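Local coordinates for LipS lipolytic enzyme (Unidentified, PDB 4FBM), which is a thermostable lipolytic enzyme of the alpha/beta-hydrolase class that probably cleaves ester bonds of lipids through a serine nucleophile, at residues 38-43 with 60-65; 117-122 with 280-285; 178-183 with 256-261. All blocks are in the same frame, centred on the assembly; numbering follows the deposited sequence.

In the fold
Read from the N terminus, interaction 1 closes a short loop: the segment ahead of strand 50-55 folds back on the turn that follows it, just before helix 66-74. Interaction 2 then opens on strand 119-125, in the middle of the parallel sheet, and closes only beyond the C-terminal helix 265-280. Within that wide span lies interaction 3, which joins the segment between strands 172-174 and 192-194 to the loop carrying His-257. Interactions 1 and 3 adjoin through a probable hydrogen bond between Ser-64 O and Thr-260 OG1, whereas interaction 2 stands apart, its centre about 24 Å from that of interaction 1 and 29 Å from that of interaction 3.

Interaction 1: residues 38-43 with 60-65; sequences PGAEPL and GSPQSM
Gln-63 keeps CG anti to its backbone N (chi1 175°) and bends at chi2 (-87°), which leads the chain beyond CB away from the contact to Leu-188 N, the donor to OE1; Gln-63 CB itself stays 3.0 Å from Gly-39 O. Ser-61, with chi1 at 77°, holds OG between its own N and carbonyl carbon; the hydroxyl oxygen thus comes alongside the methyl of Ala-40, 3.6 Å from CB, while accepting a weak bond from Gln-63 N. The Pro-62 ring lies against the next two carbonyls, its CD 3.1 Å from Ala-40 O and its CB 3.3 Å from Glu-41 O. The ring also reaches Pro-42, with Pro-62 CG 4.1 Å from Pro-42 CA. No hydrogen bond joins the segments, which meet through van der Waals contacts, largely of the Pro-62 ring and Gln-63 CB with backbone carbonyls. In the alpha/beta-hydrolase fold the loop following this strand commonly helps to form the oxyanion hole; here residues 60-65 lead from strand 50-55 into helix 66-74. The turn is braced internally, for Ser-61 O accepts from both Ser-64 N and Ser-64 OG. Putting an alanine in place of Pro-62 removes CG and CD, which would probably open a gap beside the carbonyl of Ala-40 and cost Pro-42 CA its contact with the ring. On the other segment, Glu-41 curls back so that OE2 receives Gly-39 N at 3.0 Å from above the carboxylate plane, while Arg-66 NH2 reaches Gly-39 O and Glu-41 O by weak bonds.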
loop_
_atom_site.group_PDB
_atom_site.type_symbol
_atom_site.label_atom_id
_atom_site.label_comp_id
_atom_site.label_asym_id
_atom_site.label_seq_id
_atom_site.Cartn_x
_atom_site.Cartn_y
_atom_site.Cartn_z
ATOM N N PRO A 38 -10.640 7.824 -28.793
ATOM C CA PRO A 38 -12.095 7.805 -29.005
ATOM C C PRO A 38 -12.812 6.923 -27.999
ATOM O O PRO A 38 -12.493 5.738 -27.897
ATOM C CB PRO A 38 -12.244 7.200 -30.409
ATOM C CG PRO A 38 -10.935 7.422 -31.075
ATOM C CD PRO A 38 -9.908 7.339 -29.981
ATOM N N GLY A 39 -13.754 7.520 -27.264
ATOM C CA GLY A 39 -14.710 6.785 -26.425
ATOM C C GLY A 39 -14.256 6.704 -24.985
ATOM O O GLY A 39 -14.806 5.949 -24.157
ATOM N N ALA A 40 -13.233 7.485 -24.685
ATOM C CA ALA A 40 -12.707 7.436 -23.362
ATOM C C ALA A 40 -12.860 8.777 -22.679
ATOM O O ALA A 40 -12.377 8.943 -21.563
ATOM C CB ALA A 40 -11.260 6.976 -23.378
ATOM N N GLU A 41 -13.537 9.727 -23.332
ATOM C CA GLU A 41 -13.755 11.068 -22.726
ATOM C C GLU A 41 -14.643 10.969 -21.460
ATOM O O GLU A 41 -15.369 9.979 -21.308
ATOM C CB GLU A 41 -14.249 12.118 -23.756
ATOM C CG GLU A 41 -14.846 11.554 -25.071
ATOM C CD GLU A 41 -13.809 11.416 -26.221
ATOM O OE1 GLU A 41 -12.853 12.248 -26.281
ATOM O OE2 GLU A 41 -13.962 10.474 -27.063
ATOM N N PRO A 42 -14.559 11.958 -20.533
ATOM C CA PRO A 42 -15.328 11.801 -19.301
ATOM C C PRO A 42 -16.813 12.060 -19.516
ATOM O O PRO A 42 -17.207 12.714 -20.476
ATOM C CB PRO A 42 -14.741 12.863 -18.380
ATOM C CG PRO A 42 -14.264 13.924 -19.280
ATOM C CD PRO A 42 -13.845 13.249 -20.564
ATOM N N LEU A 43 -17.641 11.543 -18.635
ATOM C CA LEU A 43 -19.044 11.813 -18.783
ATOM C C LEU A 43 -19.566 12.713 -17.673
ATOM O O LEU A 43 -19.938 12.226 -16.599
ATOM C CB LEU A 43 -19.847 10.523 -18.842
ATOM C CG LEU A 43 -21.321 10.882 -19.019
ATOM C CD1 LEU A 43 -21.525 11.856 -20.211
ATOM C CD2 LEU A 43 -22.127 9.623 -19.177
ATOM N N GLY A 60 -7.819 1.549 -17.395
ATOM C CA GLY A 60 -9.179 1.607 -17.920
ATOM C C GLY A 60 -9.528 2.972 -18.439
ATOM O O GLY A 60 -8.659 3.790 -18.635
ATOM N N SER A 61 -10.804 3.211 -18.688
ATOM C CA SER A 61 -11.294 4.546 -19.037
ATOM C C SER A 61 -12.767 4.636 -18.682
ATOM O O SER A 61 -13.336 3.681 -18.198
ATOM C CB SER A 61 -11.052 4.871 -20.502
ATOM O OG SER A 61 -11.999 4.202 -21.284
ATOM N N PRO A 62 -13.376 5.803 -18.885
ATOM C CA PRO A 62 -14.797 5.993 -18.705
ATOM C C PRO A 62 -15.609 5.010 -19.541
ATOM O O PRO A 62 -16.585 4.473 -19.019
ATOM C CB PRO A 62 -15.010 7.386 -19.242
ATOM C CG PRO A 62 -13.808 8.051 -18.982
ATOM C CD PRO A 62 -12.716 7.085 -19.142
ATOM N N GLN A 63 -15.191 4.725 -20.781
ATOM C CA GLN A 63 -15.941 3.833 -21.627
ATOM C C GLN A 63 -16.398 2.671 -20.820
ATOM O O GLN A 63 -17.519 2.259 -20.961
ATOM C CB GLN A 63 -15.096 3.318 -22.768
ATOM C CG GLN A 63 -15.761 2.269 -23.675
ATOM C CD GLN A 63 -15.581 0.853 -23.160
ATOM O OE1 GLN A 63 -14.614 0.540 -22.465
ATOM N NE2 GLN A 63 -16.522 -0.009 -23.484
ATOM N N SER A 64 -15.565 2.130 -19.953
ATOM C CA SER A 64 -16.007 0.935 -19.269
ATOM C C SER A 64 -17.096 1.205 -18.223
ATOM O O SER A 64 -17.650 0.260 -17.617
ATOM C CB SER A 64 -14.830 0.164 -18.673
ATOM O OG SER A 64 -14.419 0.679 -17.420
ATOM N N MET A 65 -17.410 2.487 -18.020
ATOM C CA MET A 65 -18.383 2.899 -17.003
ATOM C C MET A 65 -19.588 3.595 -17.646
ATOM O O MET A 65 -20.505 4.048 -16.936
ATOM C CB MET A 65 -17.724 3.856 -16.007
ATOM C CG MET A 65 -16.470 3.356 -15.368
ATOM S SD MET A 65 -16.722 1.932 -14.306
ATOM C CE MET A 65 -17.547 2.550 -12.846
#

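Interaction 2: residues 117-122 with 280-285; sequences CDVLFM and SKLAAA
Phe-121 presents the edge of its ring to Ser-280: the CB of the serine lies near the ring plane, 4.1 Å from Phe-121 CE1, so the serine methylene meets the ring edge and not a face. Two residues earlier on the strand, Val-119 points the same way and divides its methyls between two partners, CG1 facing Ser-280 CB at 4.5 Å and CG2 facing Leu-282 CD2 at 4.4 Å. Leu-282, with CG anti to the backbone N (chi1 -178°), brings CD2 to Val-119 and to Asp-118, whose side chain it crosses at about a right angle, Leu-282 CD2 lying 4.0 Å from Asp-118 OD2. The contact is therefore light and dispersive, without a hydrogen bond between the segments; the hydroxyl of Ser-280 turns instead to Ile-276 O in its own helix. Lys-281, the first residue after that helix to leave helical geometry, takes a positive phi and swings the chain round, so that Leu-282 can follow Ser-280 against the strand. Val-119 and Phe-121 share the face of strand 119-125 turned to the end of helix 265-280, where Ile-50 of strand 50-55 touches Phe-121, Ser-280 and Leu-282, while Met-122, from the alternate position, packs on helix 127-138.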
loop_
_atom_site.group_PDB
_atom_site.type_symbol
_atom_site.label_atom_id
_atom_site.label_comp_id
_atom_site.label_asym_id
_atom_site.label_seq_id
_atom_site.Cartn_x
_atom_site.Cartn_y
_atom_site.Cartn_z
ATOM N N CYS A 117 -24.733 20.171 -5.750
ATOM C CA CYS A 117 -25.397 19.063 -5.098
ATOM C C CYS A 117 -25.273 19.143 -3.612
ATOM O O CYS A 117 -24.338 19.737 -3.092
ATOM C CB CYS A 117 -24.835 17.725 -5.595
ATOM S SG CYS A 117 -25.029 17.425 -7.363
ATOM N N ASP A 118 -26.223 18.532 -2.930
ATOM C CA ASP A 118 -26.095 18.391 -1.513
ATOM C C ASP A 118 -26.282 16.945 -1.029
ATOM O O ASP A 118 -26.028 16.652 0.149
ATOM C CB ASP A 118 -26.957 19.422 -0.754
ATOM C CG ASP A 118 -28.408 19.468 -1.231
ATOM O OD1 ASP A 118 -29.122 20.443 -0.859
ATOM O OD2 ASP A 118 -28.840 18.534 -1.963
ATOM N N VAL A 119 -26.706 16.044 -1.913
ATOM C CA VAL A 119 -26.594 14.630 -1.575
ATOM C C VAL A 119 -25.659 13.915 -2.521
ATOM O O VAL A 119 -25.925 13.872 -3.717
ATOM C CB VAL A 119 -27.947 13.895 -1.519
ATOM C CG1 VAL A 119 -27.727 12.483 -1.095
ATOM C CG2 VAL A 119 -28.873 14.532 -0.503
ATOM N N LEU A 120 -24.572 13.347 -1.980
ATOM C CA LEU A 120 -23.574 12.620 -2.799
ATOM C C LEU A 120 -23.509 11.109 -2.602
ATOM O O LEU A 120 -23.617 10.593 -1.485
ATOM C CB LEU A 120 -22.168 13.171 -2.606
ATOM C CG LEU A 120 -21.772 14.612 -2.920
ATOM C CD1 LEU A 120 -20.261 14.628 -3.158
ATOM C CD2 LEU A 120 -22.497 15.209 -4.113
ATOM N N PHE A 121 -23.277 10.427 -3.722
ATOM C CA PHE A 121 -23.087 8.987 -3.811
ATOM C C PHE A 121 -21.817 8.613 -4.647
ATOM O O PHE A 121 -21.541 9.220 -5.709
ATOM C CB PHE A 121 -24.323 8.391 -4.478
ATOM C CG PHE A 121 -25.455 8.147 -3.554
ATOM C CD1 PHE A 121 -26.542 8.992 -3.536
ATOM C CD2 PHE A 121 -25.445 7.056 -2.715
ATOM C CE1 PHE A 121 -27.627 8.759 -2.678
ATOM C CE2 PHE A 121 -26.513 6.807 -1.847
ATOM C CZ PHE A 121 -27.613 7.671 -1.827
ATOM N N MET A 122 -21.053 7.610 -4.200
ATOM C CA MET A 122 -19.933 7.161 -5.026
ATOM C C MET A 122 -19.956 5.688 -5.440
ATOM O O MET A 122 -20.298 4.788 -4.664
ATOM C CB MET A 122 -18.576 7.523 -4.419
ATOM C CG MET A 122 -17.391 7.355 -5.405
ATOM S SD MET A 122 -15.869 8.078 -4.797
ATOM C CE MET A 122 -14.678 7.650 -6.069
ATOM N N SER A 280 -31.652 8.311 -0.230
ATOM C CA SER A 280 -31.667 9.750 -0.388
ATOM C C SER A 280 -32.967 10.323 0.102
ATOM O O SER A 280 -32.967 11.239 0.928
ATOM C CB SER A 280 -31.444 10.145 -1.836
ATOM O OG SER A 280 -32.439 9.569 -2.660
ATOM N N LYS A 281 -34.079 9.787 -0.394
ATOM C CA LYS A 281 -35.429 10.317 -0.077
ATOM C C LYS A 281 -35.649 11.759 -0.661
ATOM O O LYS A 281 -36.693 12.357 -0.436
ATOM C CB LYS A 281 -35.786 10.269 1.452
ATOM C CG LYS A 281 -35.279 9.075 2.288
ATOM C CD LYS A 281 -34.750 9.517 3.676
ATOM C CE LYS A 281 -33.225 9.770 3.669
ATOM N NZ LYS A 281 -32.716 10.873 4.558
ATOM N N LEU A 282 -34.670 12.312 -1.388
ATOM C CA LEU A 282 -34.838 13.577 -2.141
ATOM C C LEU A 282 -35.002 13.264 -3.656
ATOM O O LEU A 282 -35.091 14.164 -4.508
ATOM C CB LEU A 282 -33.682 14.562 -1.825
ATOM C CG LEU A 282 -33.561 15.994 -2.392
ATOM C CD1 LEU A 282 -34.870 16.769 -2.259
ATOM C CD2 LEU A 282 -32.391 16.788 -1.755
ATOM N N ALA A 283 -35.068 11.962 -3.946
ATOM C CA ALA A 283 -35.381 11.420 -5.257
ATOM C C ALA A 283 -36.895 11.182 -5.463
ATOM O O ALA A 283 -37.435 10.185 -4.986
ATOM C CB ALA A 283 -34.620 10.139 -5.454
ATOM N N ALA A 284 -37.546 12.117 -6.173
ATOM C CA ALA A 284 -38.935 11.989 -6.678
ATOM C C ALA A 284 -39.042 11.832 -8.240
ATOM O O ALA A 284 -39.029 12.846 -8.961
ATOM C CB ALA A 284 -39.775 13.182 -6.205
ATOM N N ALA A 285 -39.220 10.589 -8.741
ATOM C CA ALA A 285 -38.992 10.228 -10.184
ATOM C C ALA A 285 -40.063 9.394 -10.987
ATOM O O ALA A 285 -40.168 8.159 -10.865
ATOM C CB ALA A 285 -37.585 9.574 -10.331
#

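Interaction 3: residues 178-183 with 256-261; sequences SDIKAE and YHVATL
Lys-181 lays its CB over one face of the Tyr-256 ring, a CH-pi contact with CB 3.6 Å from the ring centroid and only 10° off the normal. This ring is the heart of the tightly packed part. Beside it the Asp-179 carboxylate, its plane 16° from that of the tyrosine ring, brings OD1 3.6 Å from Tyr-256 CD2 and OD2 3.6 Å from His-257 CB. Ile-180 adds an apolar touch, CG1 to Val-258 CB at 3.9 Å, and the buried valine, at the centre of an inverse gamma turn, also rests on Leu-125. The loose side is the end of Lys-181: extended beyond CG, it crosses the phenol with Lys-181 CD 3.7 Å from Tyr-256 CE1, then leaves for solvent, where NZ makes a long, weak ion pair with Glu-226. The pairing joins what is probably the cap insertion, between strands 172-174 and 192-194, to the histidine loop. His-257 sends its ring away, to Ser-126 OG through NE2 and to Asp-227 OD2 through ND1, consistent with a Ser-His-Asp catalytic triad. Asp-179 OD2 accepts His-228 N and so links segment 178-183 to the loop holding Asp-227; any effect on His-257 would probably be indirect.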
loop_
_atom_site.group_PDB
_atom_site.type_symbol
_atom_site.label_atom_id
_atom_site.label_comp_id
_atom_site.label_asym_id
_atom_site.label_seq_id
_atom_site.Cartn_x
_atom_site.Cartn_y
_atom_site.Cartn_z
ATOM N N SER A 178 -10.332 -6.417 -19.896
ATOM C CA SER A 178 -11.275 -7.297 -20.600
ATOM C C SER A 178 -11.555 -8.663 -19.990
ATOM O O SER A 178 -11.617 -9.637 -20.727
ATOM C CB SER A 178 -10.859 -7.478 -22.066
ATOM O OG SER A 178 -11.122 -6.311 -22.822
ATOM N N ASP A 179 -11.753 -8.740 -18.676
ATOM C CA ASP A 179 -12.130 -10.010 -18.050
ATOM C C ASP A 179 -13.654 -10.202 -17.962
ATOM O O ASP A 179 -14.257 -10.038 -16.892
ATOM C CB ASP A 179 -11.483 -10.165 -16.673
ATOM C CG ASP A 179 -11.638 -11.566 -16.109
ATOM O OD1 ASP A 179 -11.745 -12.518 -16.915
ATOM O OD2 ASP A 179 -11.658 -11.732 -14.867
ATOM N N ILE A 180 -14.266 -10.576 -19.083
ATOM C CA ILE A 180 -15.732 -10.618 -19.219
ATOM C C ILE A 180 -16.312 -11.952 -19.722
ATOM O O ILE A 180 -15.969 -12.431 -20.815
ATOM C CB ILE A 180 -16.220 -9.498 -20.143
ATOM C CG1 ILE A 180 -15.551 -8.172 -19.732
ATOM C CG2 ILE A 180 -17.767 -9.454 -20.124
ATOM C CD1 ILE A 180 -15.388 -7.166 -20.828
ATOM N N LYS A 181 -17.215 -12.509 -18.914
ATOM C CA LYS A 181 -17.873 -13.804 -19.149
ATOM C C LYS A 181 -18.734 -13.813 -20.395
ATOM O O LYS A 181 -19.161 -14.873 -20.851
ATOM C CB LYS A 181 -18.744 -14.162 -17.937
ATOM C CG LYS A 181 -19.336 -15.562 -17.948
ATOM C CD LYS A 181 -19.527 -16.085 -16.528
ATOM C CE LYS A 181 -20.232 -17.426 -16.521
ATOM N NZ LYS A 181 -20.155 -17.976 -15.146
ATOM N N ALA A 182 -18.960 -12.619 -20.935
ATOM C CA ALA A 182 -19.968 -12.385 -21.942
ATOM C C ALA A 182 -19.318 -12.419 -23.298
ATOM O O ALA A 182 -18.477 -11.569 -23.606
ATOM C CB ALA A 182 -20.630 -11.025 -21.703
ATOM N N GLU A 183 -19.715 -13.384 -24.123
ATOM C CA GLU A 183 -19.100 -13.525 -25.434
ATOM C C GLU A 183 -19.200 -12.224 -26.260
ATOM O O GLU A 183 -20.217 -11.543 -26.232
ATOM C CB GLU A 183 -19.672 -14.751 -26.175
ATOM C CG GLU A 183 -18.639 -15.481 -27.074
ATOM C CD GLU A 183 -17.714 -16.464 -26.311
ATOM O OE1 GLU A 183 -18.237 -17.514 -25.863
ATOM O OE2 GLU A 183 -16.477 -16.212 -26.180
ATOM N N TYR A 256 -17.589 -11.723 -14.704
ATOM C CA TYR A 256 -16.202 -11.696 -14.272
ATOM C C TYR A 256 -15.840 -10.390 -13.607
ATOM O O TYR A 256 -16.690 -9.799 -12.931
ATOM C CB TYR A 256 -15.282 -11.971 -15.451
ATOM C CG TYR A 256 -15.417 -13.382 -15.954
ATOM C CD1 TYR A 256 -15.856 -14.394 -15.102
ATOM C CD2 TYR A 256 -15.107 -13.711 -17.261
ATOM C CE1 TYR A 256 -15.996 -15.686 -15.537
ATOM C CE2 TYR A 256 -15.241 -15.006 -17.715
ATOM C CZ TYR A 256 -15.686 -15.990 -16.846
ATOM O OH TYR A 256 -15.824 -17.286 -17.272
ATOM N N HIS A 257 -14.579 -9.965 -13.760
ATOM C CA HIS A 257 -14.059 -8.746 -13.113
ATOM C C HIS A 257 -14.685 -7.441 -13.612
ATOM O O HIS A 257 -15.207 -6.650 -12.818
ATOM C CB HIS A 257 -12.546 -8.663 -13.245
ATOM C CG HIS A 257 -11.961 -7.403 -12.693
ATOM N ND1 HIS A 257 -11.971 -7.114 -11.351
ATOM C CD2 HIS A 257 -11.363 -6.352 -13.301
ATOM C CE1 HIS A 257 -11.393 -5.945 -11.156
ATOM N NE2 HIS A 257 -11.012 -5.466 -12.322
ATOM N N VAL A 258 -14.643 -7.247 -14.929
ATOM C CA VAL A 258 -15.151 -6.030 -15.554
ATOM C C VAL A 258 -16.677 -6.054 -15.698
ATOM O O VAL A 258 -17.220 -5.869 -16.785
ATOM C CB VAL A 258 -14.454 -5.800 -16.894
ATOM C CG1 VAL A 258 -14.724 -4.411 -17.406
ATOM C CG2 VAL A 258 -12.968 -5.975 -16.703
ATOM N N ALA A 259 -17.352 -6.226 -14.573
ATOM C CA ALA A 259 -18.787 -6.491 -14.499
ATOM C C ALA A 259 -19.706 -5.370 -14.940
ATOM O O ALA A 259 -20.886 -5.591 -15.126
ATOM C CB ALA A 259 -19.160 -6.935 -13.100
ATOM N N THR A 260 -19.188 -4.159 -15.083
ATOM C CA THR A 260 -20.032 -3.050 -15.508
ATOM C C THR A 260 -20.364 -3.152 -16.968
ATOM O O THR A 260 -20.964 -2.230 -17.503
ATOM C CB THR A 260 -19.428 -1.641 -15.230
ATOM O OG1 THR A 260 -18.147 -1.517 -15.842
ATOM C CG2 THR A 260 -19.314 -1.406 -13.774
ATOM N N LEU A 261 -19.907 -4.236 -17.610
ATOM C CA LEU A 261 -20.142 -4.501 -19.034
ATOM C C LEU A 261 -20.577 -5.916 -19.277
ATOM O O LEU A 261 -21.047 -6.229 -20.349
ATOM C CB LEU A 261 -18.896 -4.240 -19.857
ATOM C CG LEU A 261 -18.491 -2.784 -19.903
ATOM C CD1 LEU A 261 -17.832 -2.422 -21.203
ATOM C CD2 LEU A 261 -19.724 -1.973 -19.749
#